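Local coordinates for 2-hydroxyhepta-2,4-diene-1,7-dioate isomerase (Corynebacterium glutamicum, PDB 4DBF), which probably acts as a metal-binding lyase or isomerase of the fumarylacetoacetate hydrolase (FAH) family, with oxaloacetate decarboxylase activity, at residues A116-P127 with K184-P194; A264-E272 with K280-A288. One frame throughout, in Å; residues are numbered along the deposited sequence.

How the contacts relate
Contact 1 comes first along the chain and closes before contact 2 opens; both lie in the C-terminal FAH-family region, their centres about 10 Å apart and on the same side of the chain's centre. They share a five-stranded mixed sheet: strand 124-126 of contact 1 is, within this chain, its outermost strand on one side, running parallel to strand 279-287 of contact 2. A hydrogen bond probably joins E121 OE1 to Y270 OH at 2.6 Å, and another A288 N to I126 O. Through strand 190-197, contact 1 also belongs to the layer containing strand 159-170, so segment 116-127 links that layer, which supplies magnesium ligand D167, to the C-terminal hairpin.

Contact 1: A116-P127 with K184-P194; sequences AVTGPESPIRIP and KGIDTFGPIGP
The F189 ring meets I126 CA at its edge, near the ring plane, and I124 CG2 approaches its CE1 obliquely; one face is covered from the ring's own segment by I186 CB, 3.7 Å above the centre. The P127 ring meets the I186 branch methyl, its CG and CD both 3.7 Å from I186 CG2. The type II turn 186-189 presents T188 to strand 124-126, a chi1 of 76° swinging OG1 back over its own main chain, towards R125 N. OG1 accepts the R125 N-H at 2.8 Å, along a nearly straight bond. The same hydroxyl donates to D187 O at 2.6 Å, so two bonds fix its rotation. Water 2 adds a bridge between R125 O and D187 O. Beyond the turn, strand 117-118 pairs in parallel with the start of strand 190-197, V117 opposite G190 and T118 opposite P191: A116 O takes the G190 N-H, G190 O that of T118 and T118 O that of I192. On one side of this pairing V117 CG1 meets I192 CD1 at 3.9 Å; on the other P191 CG packs against T118 CG2 and I124 CG1. K184 turns away to S169 and the magnesium ligand D167, while D187 OD2 hydrogen-bonds to T247 and forms a salt bridge with K148, both of the second subunit. Strand 159-170 lies against F189, P191 and I192; strand 279-287 flanks strand 124-126.

Contact 2: A264-E272 with K280-A288; sequences AMVDGDYIE and KLGNPVVDA
Y270, I271 and E272 pair with P284, N283 and G282 in an antiparallel beta hairpin, the short strand axes 4.6 Å apart at 167°, and I271 and N283 form the hydrogen-bonded pair with two bonds of 2.9 and 2.8 Å. Towards the C-terminal end of segment 280-288 the pairing continues irregularly, V285 N bonding to D269 O and V285 O to G268 N within the type II turn 266-269. With CG anti to the backbone N (chi1 -174°), the Y270 ring lies across the opposite strand: N283 O is over one face, towards the rim, and OH reaches 3.2 Å from G282 CA, where the absence of a side chain makes room. E121 is the probable partner of that hydroxyl. On the other side, the V285 and M265 side chains cross at about a right angle, CG2 3.8 Å from SD, and V285 CG1 packs against V266 O. D269 OD2 braces the turn by accepting the V266 N-H. At the far end the D267 and D287 carboxylates stack, their planes 24° apart; D267 OD1 accepts the D287 N-H at 3.1 Å on its anti side, tilted somewhat out of the carboxylate plane, and water 3 links D267 N to D287 OD2.

Contact 1: A116-P127 with K184-P194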
ATOM      1  N   ALA A 116      -4.227   4.243  -6.718  1.00 19.33           N
ATOM      2  CA  ALA A 116      -3.854   5.517  -7.298  1.00 18.06           C
ATOM      3  C   ALA A 116      -3.352   5.378  -8.726  1.00 17.87           C
ATOM      4  O   ALA A 116      -3.376   6.275  -9.479  1.00 19.28           O
ATOM      5  CB  ALA A 116      -2.821   6.210  -6.449  1.00 17.79           C
ATOM      6  N   VAL A 117      -2.870   4.209  -9.035  1.00 17.94           N
ATOM      7  CA  VAL A 117      -2.242   3.924 -10.299  1.00 19.45           C
ATOM      8  C   VAL A 117      -3.225   4.043 -11.449  1.00 20.78           C
ATOM      9  O   VAL A 117      -4.306   3.588 -11.375  1.00 19.20           O
ATOM     10  CB  VAL A 117      -1.582   2.539 -10.299  1.00 18.74           C
ATOM     11  CG1 VAL A 117      -1.009   2.249 -11.655  1.00 21.57           C
ATOM     12  CG2 VAL A 117      -0.519   2.473  -9.231  1.00 18.14           C
ATOM     13  N   THR A 118      -2.794   4.713 -12.493  1.00 20.46           N
ATOM     14  CA  THR A 118      -3.484   4.737 -13.763  1.00 22.20           C
ATOM     15  C   THR A 118      -2.501   4.732 -14.949  1.00 22.69           C
ATOM     16  O   THR A 118      -1.316   4.771 -14.761  1.00 22.25           O
ATOM     17  CB  THR A 118      -4.511   5.896 -13.850  1.00 24.00           C
ATOM     18  OG1 THR A 118      -5.387   5.701 -14.942  1.00 24.46           O
ATOM     19  CG2 THR A 118      -3.829   7.185 -14.053  1.00 21.03           C
ATOM     20  N   GLY A 119      -3.024   4.668 -16.150  1.00 21.43           N
ATOM     21  CA  GLY A 119      -2.175   4.537 -17.299  1.00 22.28           C
ATOM     22  C   GLY A 119      -2.026   5.761 -18.156  1.00 21.97           C
ATOM     23  O   GLY A 119      -2.604   6.761 -17.875  1.00 23.34           O
ATOM     24  N   PRO A 120      -1.275   5.643 -19.233  1.00 20.85           N
ATOM     25  CA  PRO A 120      -1.122   6.733 -20.183  1.00 22.67           C
ATOM     26  C   PRO A 120      -2.444   7.188 -20.752  1.00 23.88           C
ATOM     27  O   PRO A 120      -3.237   6.379 -21.062  1.00 23.70           O
ATOM     28  CB  PRO A 120      -0.272   6.128 -21.263  1.00 23.69           C
ATOM     29  CG  PRO A 120       0.454   5.063 -20.606  1.00 19.86           C
ATOM     30  CD  PRO A 120      -0.408   4.525 -19.548  1.00 22.05           C
ATOM     31  N   GLU A 121      -2.615   8.482 -20.878  1.00 23.99           N
ATOM     32  CA  GLU A 121      -3.814   9.117 -21.408  1.00 27.91           C
ATOM     33  C   GLU A 121      -5.080   9.046 -20.568  1.00 28.00           C
ATOM     34  O   GLU A 121      -6.017   9.673 -20.907  1.00 29.90           O
ATOM     35  CB  GLU A 121      -4.113   8.750 -22.854  1.00 27.07           C
ATOM     36  CG  GLU A 121      -2.940   8.806 -23.778  1.00 30.21           C
ATOM     37  CD  GLU A 121      -2.304  10.156 -23.922  1.00 38.43           C
ATOM     38  OE1 GLU A 121      -2.922  11.178 -23.642  1.00 39.99           O
ATOM     39  OE2 GLU A 121      -1.168  10.201 -24.364  1.00 41.48           O
ATOM     40  N   SER A 122      -5.076   8.329 -19.466  1.00 27.81           N
ATOM     41  CA  SER A 122      -6.201   8.328 -18.563  1.00 28.84           C
ATOM     42  C   SER A 122      -6.269   9.605 -17.754  1.00 28.28           C
ATOM     43  O   SER A 122      -5.284  10.121 -17.346  1.00 27.99           O
ATOM     44  CB  SER A 122      -6.087   7.199 -17.576  1.00 29.58           C
ATOM     45  OG  SER A 122      -6.487   6.004 -18.106  1.00 33.73           O
ATOM     46  N   PRO A 123      -7.458  10.088 -17.499  1.00 27.55           N
ATOM     47  CA  PRO A 123      -7.584  11.345 -16.786  1.00 27.33           C
ATOM     48  C   PRO A 123      -7.146  11.252 -15.338  1.00 25.13           C
ATOM     49  O   PRO A 123      -7.403  10.300 -14.653  1.00 25.06           O
ATOM     50  CB  PRO A 123      -9.066  11.655 -16.872  1.00 27.57           C
ATOM     51  CG  PRO A 123      -9.603  10.789 -17.907  1.00 29.34           C
ATOM     52  CD  PRO A 123      -8.759   9.577 -17.913  1.00 29.62           C
ATOM     53  N   ILE A 124      -6.470  12.285 -14.905  1.00 23.06           N
ATOM     54  CA  ILE A 124      -6.208  12.533 -13.519  1.00 22.06           C
ATOM     55  C   ILE A 124      -7.451  13.236 -12.972  1.00 21.32           C
ATOM     56  O   ILE A 124      -7.736  14.326 -13.325  1.00 24.81           O
ATOM     57  CB  ILE A 124      -4.998  13.457 -13.350  1.00 22.90           C
ATOM     58  CG1 ILE A 124      -3.731  12.787 -13.849  1.00 20.76           C
ATOM     59  CG2 ILE A 124      -4.858  13.888 -11.922  1.00 21.61           C
ATOM     60  CD1 ILE A 124      -2.598  13.722 -14.113  1.00 23.37           C
ATOM     61  N   ARG A 125      -8.188  12.585 -12.117  1.00 21.56           N
ATOM     62  CA  ARG A 125      -9.457  13.128 -11.660  1.00 22.77           C
ATOM     63  C   ARG A 125      -9.370  13.765 -10.284  1.00 23.49           C
ATOM     64  O   ARG A 125      -9.320  13.110  -9.300  1.00 24.88           O
ATOM     65  CB  ARG A 125     -10.545  12.073 -11.699  1.00 20.75           C
ATOM     66  CG  ARG A 125     -10.584  11.326 -13.003  1.00 24.00           C
ATOM     67  CD  ARG A 125     -11.544  10.177 -12.978  1.00 27.90           C
ATOM     68  NE  ARG A 125     -12.863  10.683 -13.215  1.00 35.61           N
ATOM     69  CZ  ARG A 125     -13.811  10.788 -12.311  1.00 37.05           C
ATOM     70  NH1 ARG A 125     -13.624  10.406 -11.088  1.00 38.69           N
ATOM     71  NH2 ARG A 125     -14.964  11.278 -12.653  1.00 37.11           N
ATOM     72  N   ILE A 126      -9.402  15.068 -10.262  1.00 24.46           N
ATOM     73  CA  ILE A 126      -9.239  15.806  -9.046  1.00 26.53           C
ATOM     74  C   ILE A 126     -10.525  16.040  -8.283  1.00 27.48           C
ATOM     75  O   ILE A 126     -11.363  16.729  -8.739  1.00 28.99           O
ATOM     76  CB  ILE A 126      -8.613  17.158  -9.341  1.00 25.93           C
ATOM     77  CG1 ILE A 126      -7.299  16.994 -10.053  1.00 25.06           C
ATOM     78  CG2 ILE A 126      -8.438  17.950  -8.074  1.00 25.05           C
ATOM     79  CD1 ILE A 126      -6.862  18.217 -10.772  1.00 29.06           C
ATOM     80  N   PRO A 127     -10.670  15.487  -7.103  1.00 27.98           N
ATOM     81  CA  PRO A 127     -11.849  15.805  -6.297  1.00 27.16           C
ATOM     82  C   PRO A 127     -11.850  17.229  -5.765  1.00 27.62           C
ATOM     83  O   PRO A 127     -10.857  17.881  -5.718  1.00 25.70           O
ATOM     84  CB  PRO A 127     -11.808  14.815  -5.167  1.00 27.40           C
ATOM     85  CG  PRO A 127     -10.504  14.165  -5.244  1.00 29.57           C
ATOM     86  CD  PRO A 127      -9.732  14.642  -6.390  1.00 27.08           C
ATOM     87  N   LYS A 184      -1.450  12.248  -1.930  1.00 19.15           N
ATOM     88  CA  LYS A 184      -0.765  11.633  -3.064  1.00 19.02           C
ATOM     89  C   LYS A 184      -1.437  10.327  -3.485  1.00 19.29           C
ATOM     90  O   LYS A 184      -0.970   9.651  -4.386  1.00 20.64           O
ATOM     91  CB  LYS A 184       0.681  11.365  -2.671  1.00 20.75           C
ATOM     92  CG  LYS A 184       1.514  12.692  -2.474  1.00 21.24           C
ATOM     93  CD  LYS A 184       2.936  12.376  -2.181  1.00 21.44           C
ATOM     94  CE  LYS A 184       3.825  13.680  -2.279  1.00 23.27           C
ATOM     95  NZ  LYS A 184       4.497  13.821  -3.622  1.00 27.44           N
ATOM     96  N   GLY A 185      -2.491   9.961  -2.763  1.00 17.81           N
ATOM     97  CA  GLY A 185      -3.052   8.595  -2.797  1.00 17.28           C
ATOM     98  C   GLY A 185      -4.494   8.563  -3.312  1.00 18.18           C
ATOM     99  O   GLY A 185      -5.087   7.488  -3.411  1.00 18.36           O
ATOM    100  N   ILE A 186      -5.007   9.731  -3.714  1.00 18.54           N
ATOM    101  CA  ILE A 186      -6.371   9.827  -4.331  1.00 18.70           C
ATOM    102  C   ILE A 186      -6.357   8.984  -5.641  1.00 19.30           C
ATOM    103  O   ILE A 186      -5.349   8.963  -6.366  1.00 17.02           O
ATOM    104  CB  ILE A 186      -6.732  11.297  -4.550  1.00 19.23           C
ATOM    105  CG1 ILE A 186      -7.091  11.899  -3.175  1.00 18.68           C
ATOM    106  CG2 ILE A 186      -7.970  11.494  -5.463  1.00 22.33           C
ATOM    107  CD1 ILE A 186      -6.981  13.471  -3.060  1.00 19.52           C
ATOM    108  N   ASP A 187      -7.418   8.252  -5.928  1.00 18.71           N
ATOM    109  CA  ASP A 187      -7.529   7.514  -7.169  1.00 20.31           C
ATOM    110  C   ASP A 187      -7.039   8.385  -8.358  1.00 19.80           C
ATOM    111  O   ASP A 187      -7.380   9.507  -8.452  1.00 20.89           O
ATOM    112  CB  ASP A 187      -8.975   7.086  -7.442  1.00 20.67           C
ATOM    113  CG  ASP A 187      -9.485   5.987  -6.545  1.00 23.90           C
ATOM    114  OD1 ASP A 187      -8.817   5.504  -5.682  1.00 20.32           O
ATOM    115  OD2 ASP A 187     -10.641   5.643  -6.718  1.00 26.85           O
ATOM    116  N   THR A 188      -6.269   7.791  -9.244  1.00 18.95           N
ATOM    117  CA  THR A 188      -5.679   8.389 -10.446  1.00 19.86           C
ATOM    118  C   THR A 188      -4.451   9.318 -10.211  1.00 20.17           C
ATOM    119  O   THR A 188      -3.863   9.809 -11.180  1.00 18.61           O
ATOM    120  CB  THR A 188      -6.667   9.127 -11.444  1.00 20.55           C
ATOM    121  OG1 THR A 188      -7.004  10.400 -10.877  1.00 23.12           O
ATOM    122  CG2 THR A 188      -7.939   8.253 -11.787  1.00 21.43           C
ATOM    123  N   PHE A 189      -4.038   9.466  -8.934  1.00 19.06           N
ATOM    124  CA  PHE A 189      -2.930  10.367  -8.652  1.00 20.16           C
ATOM    125  C   PHE A 189      -1.560   9.676  -8.871  1.00 20.91           C
ATOM    126  O   PHE A 189      -0.535  10.244  -8.521  1.00 19.39           O
ATOM    127  CB  PHE A 189      -3.036  10.869  -7.203  1.00 19.36           C
ATOM    128  CG  PHE A 189      -3.891  12.054  -7.080  1.00 21.86           C
ATOM    129  CD1 PHE A 189      -4.918  12.263  -8.013  1.00 18.99           C
ATOM    130  CD2 PHE A 189      -3.607  13.033  -6.109  1.00 21.21           C
ATOM    131  CE1 PHE A 189      -5.709  13.429  -7.929  1.00 21.73           C
ATOM    132  CE2 PHE A 189      -4.384  14.183  -6.003  1.00 21.72           C
ATOM    133  CZ  PHE A 189      -5.470  14.385  -6.894  1.00 21.71           C
ATOM    134  N   GLY A 190      -1.550   8.475  -9.472  1.00 21.25           N
ATOM    135  CA  GLY A 190      -0.267   7.862  -9.867  1.00 19.75           C
ATOM    136  C   GLY A 190      -0.248   7.366 -11.325  1.00 19.33           C
ATOM    137  O   GLY A 190      -0.005   6.172 -11.558  1.00 19.74           O
ATOM    138  N   PRO A 191      -0.399   8.244 -12.297  1.00 19.50           N
ATOM    139  CA  PRO A 191      -0.064   7.714 -13.648  1.00 20.31           C
ATOM    140  C   PRO A 191       1.334   7.068 -13.818  1.00 19.60           C
ATOM    141  O   PRO A 191       2.327   7.573 -13.269  1.00 20.21           O
ATOM    142  CB  PRO A 191      -0.172   8.907 -14.553  1.00 21.17           C
ATOM    143  CG  PRO A 191      -1.016   9.932 -13.738  1.00 21.54           C
ATOM    144  CD  PRO A 191      -0.644   9.700 -12.313  1.00 18.62           C
ATOM    145  N   ILE A 192       1.378   5.938 -14.493  1.00 17.24           N
ATOM    146  CA  ILE A 192       2.606   5.227 -14.792  1.00 18.59           C
ATOM    147  C   ILE A 192       2.661   4.737 -16.246  1.00 19.82           C
ATOM    148  O   ILE A 192       1.682   4.308 -16.759  1.00 19.37           O
ATOM    149  CB  ILE A 192       2.799   4.031 -13.869  1.00 17.94           C
ATOM    150  CG1 ILE A 192       2.799   4.463 -12.428  1.00 20.94           C
ATOM    151  CG2 ILE A 192       4.100   3.361 -14.128  1.00 23.65           C
ATOM    152  CD1 ILE A 192       2.696   3.316 -11.469  1.00 29.13           C
ATOM    153  N   GLY A 193       3.831   4.827 -16.854  1.00 18.56           N
ATOM    154  CA  GLY A 193       4.014   4.472 -18.232  1.00 20.04           C
ATOM    155  C   GLY A 193       5.110   5.219 -18.929  1.00 21.59           C
ATOM    156  O   GLY A 193       5.803   5.958 -18.322  1.00 21.65           O
ATOM    157  N   PRO A 194       5.239   5.025 -20.226  1.00 23.54           N
ATOM    158  CA  PRO A 194       4.293   4.260 -21.031  1.00 23.31           C
ATOM    159  C   PRO A 194       4.575   2.778 -21.165  1.00 23.32           C
ATOM    160  O   PRO A 194       3.736   2.073 -21.606  1.00 22.30           O
ATOM    161  CB  PRO A 194       4.459   4.876 -22.400  1.00 24.00           C
ATOM    162  CG  PRO A 194       5.852   5.258 -22.428  1.00 24.83           C
ATOM    163  CD  PRO A 194       6.157   5.778 -21.076  1.00 22.00           C
TER
HETATM  164  O   HOH W   1      -6.429   5.070 -10.529  1.00 25.59           O
HETATM  165  O   HOH W   2      -9.926  10.630  -8.213  1.00 25.59           O

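Contact 2: A264-E272 with K280-A288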
ATOM      1  N   ALA A 264       0.585  24.079 -10.196  1.00 30.51           N
ATOM      2  CA  ALA A 264      -0.750  23.497 -10.048  1.00 29.99           C
ATOM      3  C   ALA A 264      -1.452  23.210 -11.388  1.00 29.74           C
ATOM      4  O   ALA A 264      -1.260  23.912 -12.389  1.00 29.77           O
ATOM      5  CB  ALA A 264      -1.650  24.357  -9.134  1.00 29.94           C
ATOM      6  N   MET A 265      -2.264  22.166 -11.385  1.00 27.87           N
ATOM      7  CA  MET A 265      -2.954  21.709 -12.570  1.00 29.03           C
ATOM      8  C   MET A 265      -4.420  21.867 -12.258  1.00 29.16           C
ATOM      9  O   MET A 265      -4.833  21.618 -11.113  1.00 29.62           O
ATOM     10  CB  MET A 265      -2.673  20.202 -12.750  1.00 25.95           C
ATOM     11  CG  MET A 265      -1.260  19.911 -13.049  1.00 27.39           C
ATOM     12  SD  MET A 265      -1.151  18.154 -13.475  1.00 24.88           S
ATOM     13  CE  MET A 265      -1.659  17.261 -12.091  1.00 20.69           C
ATOM     14  N   VAL A 266      -5.214  22.213 -13.276  1.00 30.35           N
ATOM     15  CA  VAL A 266      -6.652  22.350 -13.150  1.00 30.03           C
ATOM     16  C   VAL A 266      -7.415  21.642 -14.268  1.00 29.68           C
ATOM     17  O   VAL A 266      -6.846  21.215 -15.285  1.00 28.16           O
ATOM     18  CB  VAL A 266      -7.118  23.856 -13.114  1.00 31.78           C
ATOM     19  CG1 VAL A 266      -6.481  24.638 -11.888  1.00 32.16           C
ATOM     20  CG2 VAL A 266      -6.839  24.556 -14.492  1.00 31.43           C
ATOM     21  N   ASP A 267      -8.728  21.540 -14.084  1.00 29.46           N
ATOM     22  CA  ASP A 267      -9.586  20.845 -15.042  1.00 31.05           C
ATOM     23  C   ASP A 267      -9.334  21.414 -16.425  1.00 30.32           C
ATOM     24  O   ASP A 267      -9.219  22.605 -16.556  1.00 29.73           O
ATOM     25  CB  ASP A 267     -11.034  20.992 -14.618  1.00 31.55           C
ATOM     26  CG  ASP A 267     -11.972  20.555 -15.684  1.00 36.10           C
ATOM     27  OD1 ASP A 267     -12.167  19.340 -15.863  1.00 37.43           O
ATOM     28  OD2 ASP A 267     -12.480  21.452 -16.380  1.00 41.27           O
ATOM     29  N   GLY A 268      -9.172  20.559 -17.442  1.00 31.05           N
ATOM     30  CA  GLY A 268      -8.776  21.034 -18.794  1.00 30.01           C
ATOM     31  C   GLY A 268      -7.308  20.970 -19.202  1.00 30.75           C
ATOM     32  O   GLY A 268      -7.011  20.927 -20.406  1.00 29.87           O
ATOM     33  N   ASP A 269      -6.382  21.025 -18.232  1.00 28.95           N
ATOM     34  CA  ASP A 269      -4.958  20.992 -18.525  1.00 28.88           C
ATOM     35  C   ASP A 269      -4.601  19.633 -19.084  1.00 28.82           C
ATOM     36  O   ASP A 269      -5.404  18.664 -19.047  1.00 26.66           O
ATOM     37  CB  ASP A 269      -4.092  21.234 -17.247  1.00 27.81           C
ATOM     38  CG  ASP A 269      -4.239  22.654 -16.717  1.00 33.16           C
ATOM     39  OD1 ASP A 269      -4.902  23.482 -17.448  1.00 35.94           O
ATOM     40  OD2 ASP A 269      -3.724  22.958 -15.608  1.00 29.99           O
ATOM     41  N   TYR A 270      -3.364  19.560 -19.566  1.00 28.85           N
ATOM     42  CA  TYR A 270      -2.812  18.304 -19.978  1.00 27.31           C
ATOM     43  C   TYR A 270      -1.387  18.334 -19.473  1.00 27.04           C
ATOM     44  O   TYR A 270      -0.729  19.353 -19.573  1.00 28.63           O
ATOM     45  CB  TYR A 270      -2.806  18.171 -21.507  1.00 27.83           C
ATOM     46  CG  TYR A 270      -2.375  16.801 -22.003  1.00 26.01           C
ATOM     47  CD1 TYR A 270      -3.299  15.746 -22.120  1.00 28.81           C
ATOM     48  CD2 TYR A 270      -1.055  16.557 -22.338  1.00 25.60           C
ATOM     49  CE1 TYR A 270      -2.876  14.455 -22.573  1.00 27.84           C
ATOM     50  CE2 TYR A 270      -0.635  15.281 -22.838  1.00 30.55           C
ATOM     51  CZ  TYR A 270      -1.554  14.254 -22.929  1.00 28.62           C
ATOM     52  OH  TYR A 270      -1.128  13.038 -23.414  1.00 29.97           O
ATOM     53  N   ILE A 271      -0.908  17.208 -18.953  1.00 24.95           N
ATOM     54  CA  ILE A 271       0.448  17.117 -18.421  1.00 24.57           C
ATOM     55  C   ILE A 271       1.246  15.974 -19.079  1.00 24.46           C
ATOM     56  O   ILE A 271       0.759  14.865 -19.189  1.00 24.35           O
ATOM     57  CB  ILE A 271       0.433  16.994 -16.821  1.00 23.37           C
ATOM     58  CG1 ILE A 271       1.853  16.907 -16.245  1.00 26.51           C
ATOM     59  CG2 ILE A 271      -0.347  15.773 -16.288  1.00 23.36           C
ATOM     60  CD1 ILE A 271       2.724  18.153 -16.417  1.00 25.78           C
ATOM     61  N   GLU A 272       2.458  16.254 -19.526  1.00 24.95           N
ATOM     62  CA  GLU A 272       3.231  15.230 -20.189  1.00 26.80           C
ATOM     63  C   GLU A 272       4.626  15.193 -19.588  1.00 27.22           C
ATOM     64  O   GLU A 272       5.385  16.183 -19.683  1.00 26.90           O
ATOM     65  CB  GLU A 272       3.320  15.530 -21.680  1.00 27.41           C
ATOM     66  CG  GLU A 272       4.023  14.486 -22.531  1.00 30.55           C
ATOM     67  CD  GLU A 272       4.009  14.913 -23.996  1.00 37.87           C
ATOM     68  OE1 GLU A 272       4.719  15.868 -24.348  1.00 40.05           O
ATOM     69  OE2 GLU A 272       3.282  14.300 -24.781  1.00 40.17           O
ATOM     70  N   LYS A 280       7.333   9.161 -23.222  1.00 25.05           N
ATOM     71  CA  LYS A 280       6.498  10.245 -22.682  1.00 25.71           C
ATOM     72  C   LYS A 280       5.280   9.681 -21.975  1.00 24.62           C
ATOM     73  O   LYS A 280       4.706   8.706 -22.431  1.00 24.09           O
ATOM     74  CB  LYS A 280       6.049  11.177 -23.819  1.00 25.68           C
ATOM     75  CG  LYS A 280       7.163  12.092 -24.316  1.00 30.43           C
ATOM     76  CD  LYS A 280       6.640  12.870 -25.536  1.00 36.13           C
ATOM     77  CE  LYS A 280       7.730  13.754 -26.111  1.00 42.15           C
ATOM     78  NZ  LYS A 280       7.282  14.331 -27.424  1.00 45.45           N
ATOM     79  N   LEU A 281       4.911  10.286 -20.867  1.00 22.78           N
ATOM     80  CA  LEU A 281       3.725   9.922 -20.114  1.00 23.83           C
ATOM     81  C   LEU A 281       2.811  11.137 -20.043  1.00 23.91           C
ATOM     82  O   LEU A 281       3.104  12.092 -19.288  1.00 24.45           O
ATOM     83  CB  LEU A 281       4.098   9.402 -18.689  1.00 22.67           C
ATOM     84  CG  LEU A 281       2.911   9.031 -17.766  1.00 21.30           C
ATOM     85  CD1 LEU A 281       2.041   7.877 -18.404  1.00 21.43           C
ATOM     86  CD2 LEU A 281       3.483   8.622 -16.393  1.00 18.89           C
ATOM     87  N   GLY A 282       1.715  11.122 -20.831  1.00 24.45           N
ATOM     88  CA  GLY A 282       0.776  12.285 -20.936  1.00 23.40           C
ATOM     89  C   GLY A 282      -0.557  11.913 -20.304  1.00 22.93           C
ATOM     90  O   GLY A 282      -1.009  10.771 -20.455  1.00 23.22           O
ATOM     91  N   ASN A 283      -1.181  12.855 -19.584  1.00 22.03           N
ATOM     92  CA  ASN A 283      -2.517  12.634 -19.019  1.00 22.94           C
ATOM     93  C   ASN A 283      -3.313  13.928 -19.040  1.00 23.46           C
ATOM     94  O   ASN A 283      -2.800  15.006 -18.676  1.00 22.53           O
ATOM     95  CB  ASN A 283      -2.443  12.131 -17.549  1.00 22.37           C
ATOM     96  CG  ASN A 283      -1.800  10.751 -17.434  1.00 23.14           C
ATOM     97  OD1 ASN A 283      -2.491   9.701 -17.443  1.00 25.55           O
ATOM     98  ND2 ASN A 283      -0.496  10.736 -17.322  1.00 17.29           N
ATOM     99  N   PRO A 284      -4.604  13.821 -19.423  1.00 24.29           N
ATOM    100  CA  PRO A 284      -5.441  14.967 -19.260  1.00 24.83           C
ATOM    101  C   PRO A 284      -5.877  15.117 -17.811  1.00 24.34           C
ATOM    102  O   PRO A 284      -5.853  14.154 -17.005  1.00 25.65           O
ATOM    103  CB  PRO A 284      -6.616  14.687 -20.229  1.00 24.78           C
ATOM    104  CG  PRO A 284      -6.779  13.178 -20.121  1.00 27.01           C
ATOM    105  CD  PRO A 284      -5.335  12.653 -19.958  1.00 25.73           C
ATOM    106  N   VAL A 285      -6.218  16.339 -17.452  1.00 24.10           N
ATOM    107  CA  VAL A 285      -6.677  16.634 -16.102  1.00 25.20           C
ATOM    108  C   VAL A 285      -8.169  17.028 -16.100  1.00 26.60           C
ATOM    109  O   VAL A 285      -8.597  17.875 -16.913  1.00 27.31           O
ATOM    110  CB  VAL A 285      -5.829  17.770 -15.494  1.00 24.72           C
ATOM    111  CG1 VAL A 285      -6.270  18.092 -14.049  1.00 25.00           C
ATOM    112  CG2 VAL A 285      -4.268  17.399 -15.567  1.00 24.37           C
ATOM    113  N   VAL A 286      -8.929  16.455 -15.174  1.00 27.28           N
ATOM    114  CA  VAL A 286     -10.347  16.762 -15.012  1.00 28.90           C
ATOM    115  C   VAL A 286     -10.785  16.940 -13.560  1.00 30.57           C
ATOM    116  O   VAL A 286     -10.150  16.416 -12.658  1.00 30.61           O
ATOM    117  CB  VAL A 286     -11.266  15.711 -15.721  1.00 28.56           C
ATOM    118  CG1 VAL A 286     -10.841  15.518 -17.164  1.00 31.31           C
ATOM    119  CG2 VAL A 286     -11.271  14.363 -15.025  1.00 26.61           C
ATOM    120  N   ASP A 287     -11.889  17.678 -13.320  1.00 31.91           N
ATOM    121  CA  ASP A 287     -12.480  17.710 -11.988  1.00 33.97           C
ATOM    122  C   ASP A 287     -13.212  16.387 -11.802  1.00 34.46           C
ATOM    123  O   ASP A 287     -13.927  15.945 -12.704  1.00 34.68           O
ATOM    124  CB  ASP A 287     -13.448  18.893 -11.831  1.00 35.04           C
ATOM    125  CG  ASP A 287     -12.754  20.254 -11.866  1.00 39.77           C
ATOM    126  OD1 ASP A 287     -13.316  21.191 -12.520  1.00 41.56           O
ATOM    127  OD2 ASP A 287     -11.640  20.419 -11.274  1.00 43.98           O
ATOM    128  N   ALA A 288     -12.985  15.707 -10.691  1.00 36.06           N
ATOM    129  CA  ALA A 288     -13.726  14.494 -10.373  1.00 38.89           C
ATOM    130  C   ALA A 288     -15.130  14.915  -9.990  1.00 41.14           C
ATOM    131  O   ALA A 288     -16.078  14.313 -10.473  1.00 43.26           O
ATOM    132  CB  ALA A 288     -13.082  13.689  -9.236  1.00 38.09           C
ATOM    133  OXT ALA A 288     -15.371  15.866  -9.206  1.00 44.38           O
TER
HETATM  134  O   HOH W   3      -9.613  22.195 -11.598  1.00 42.36           O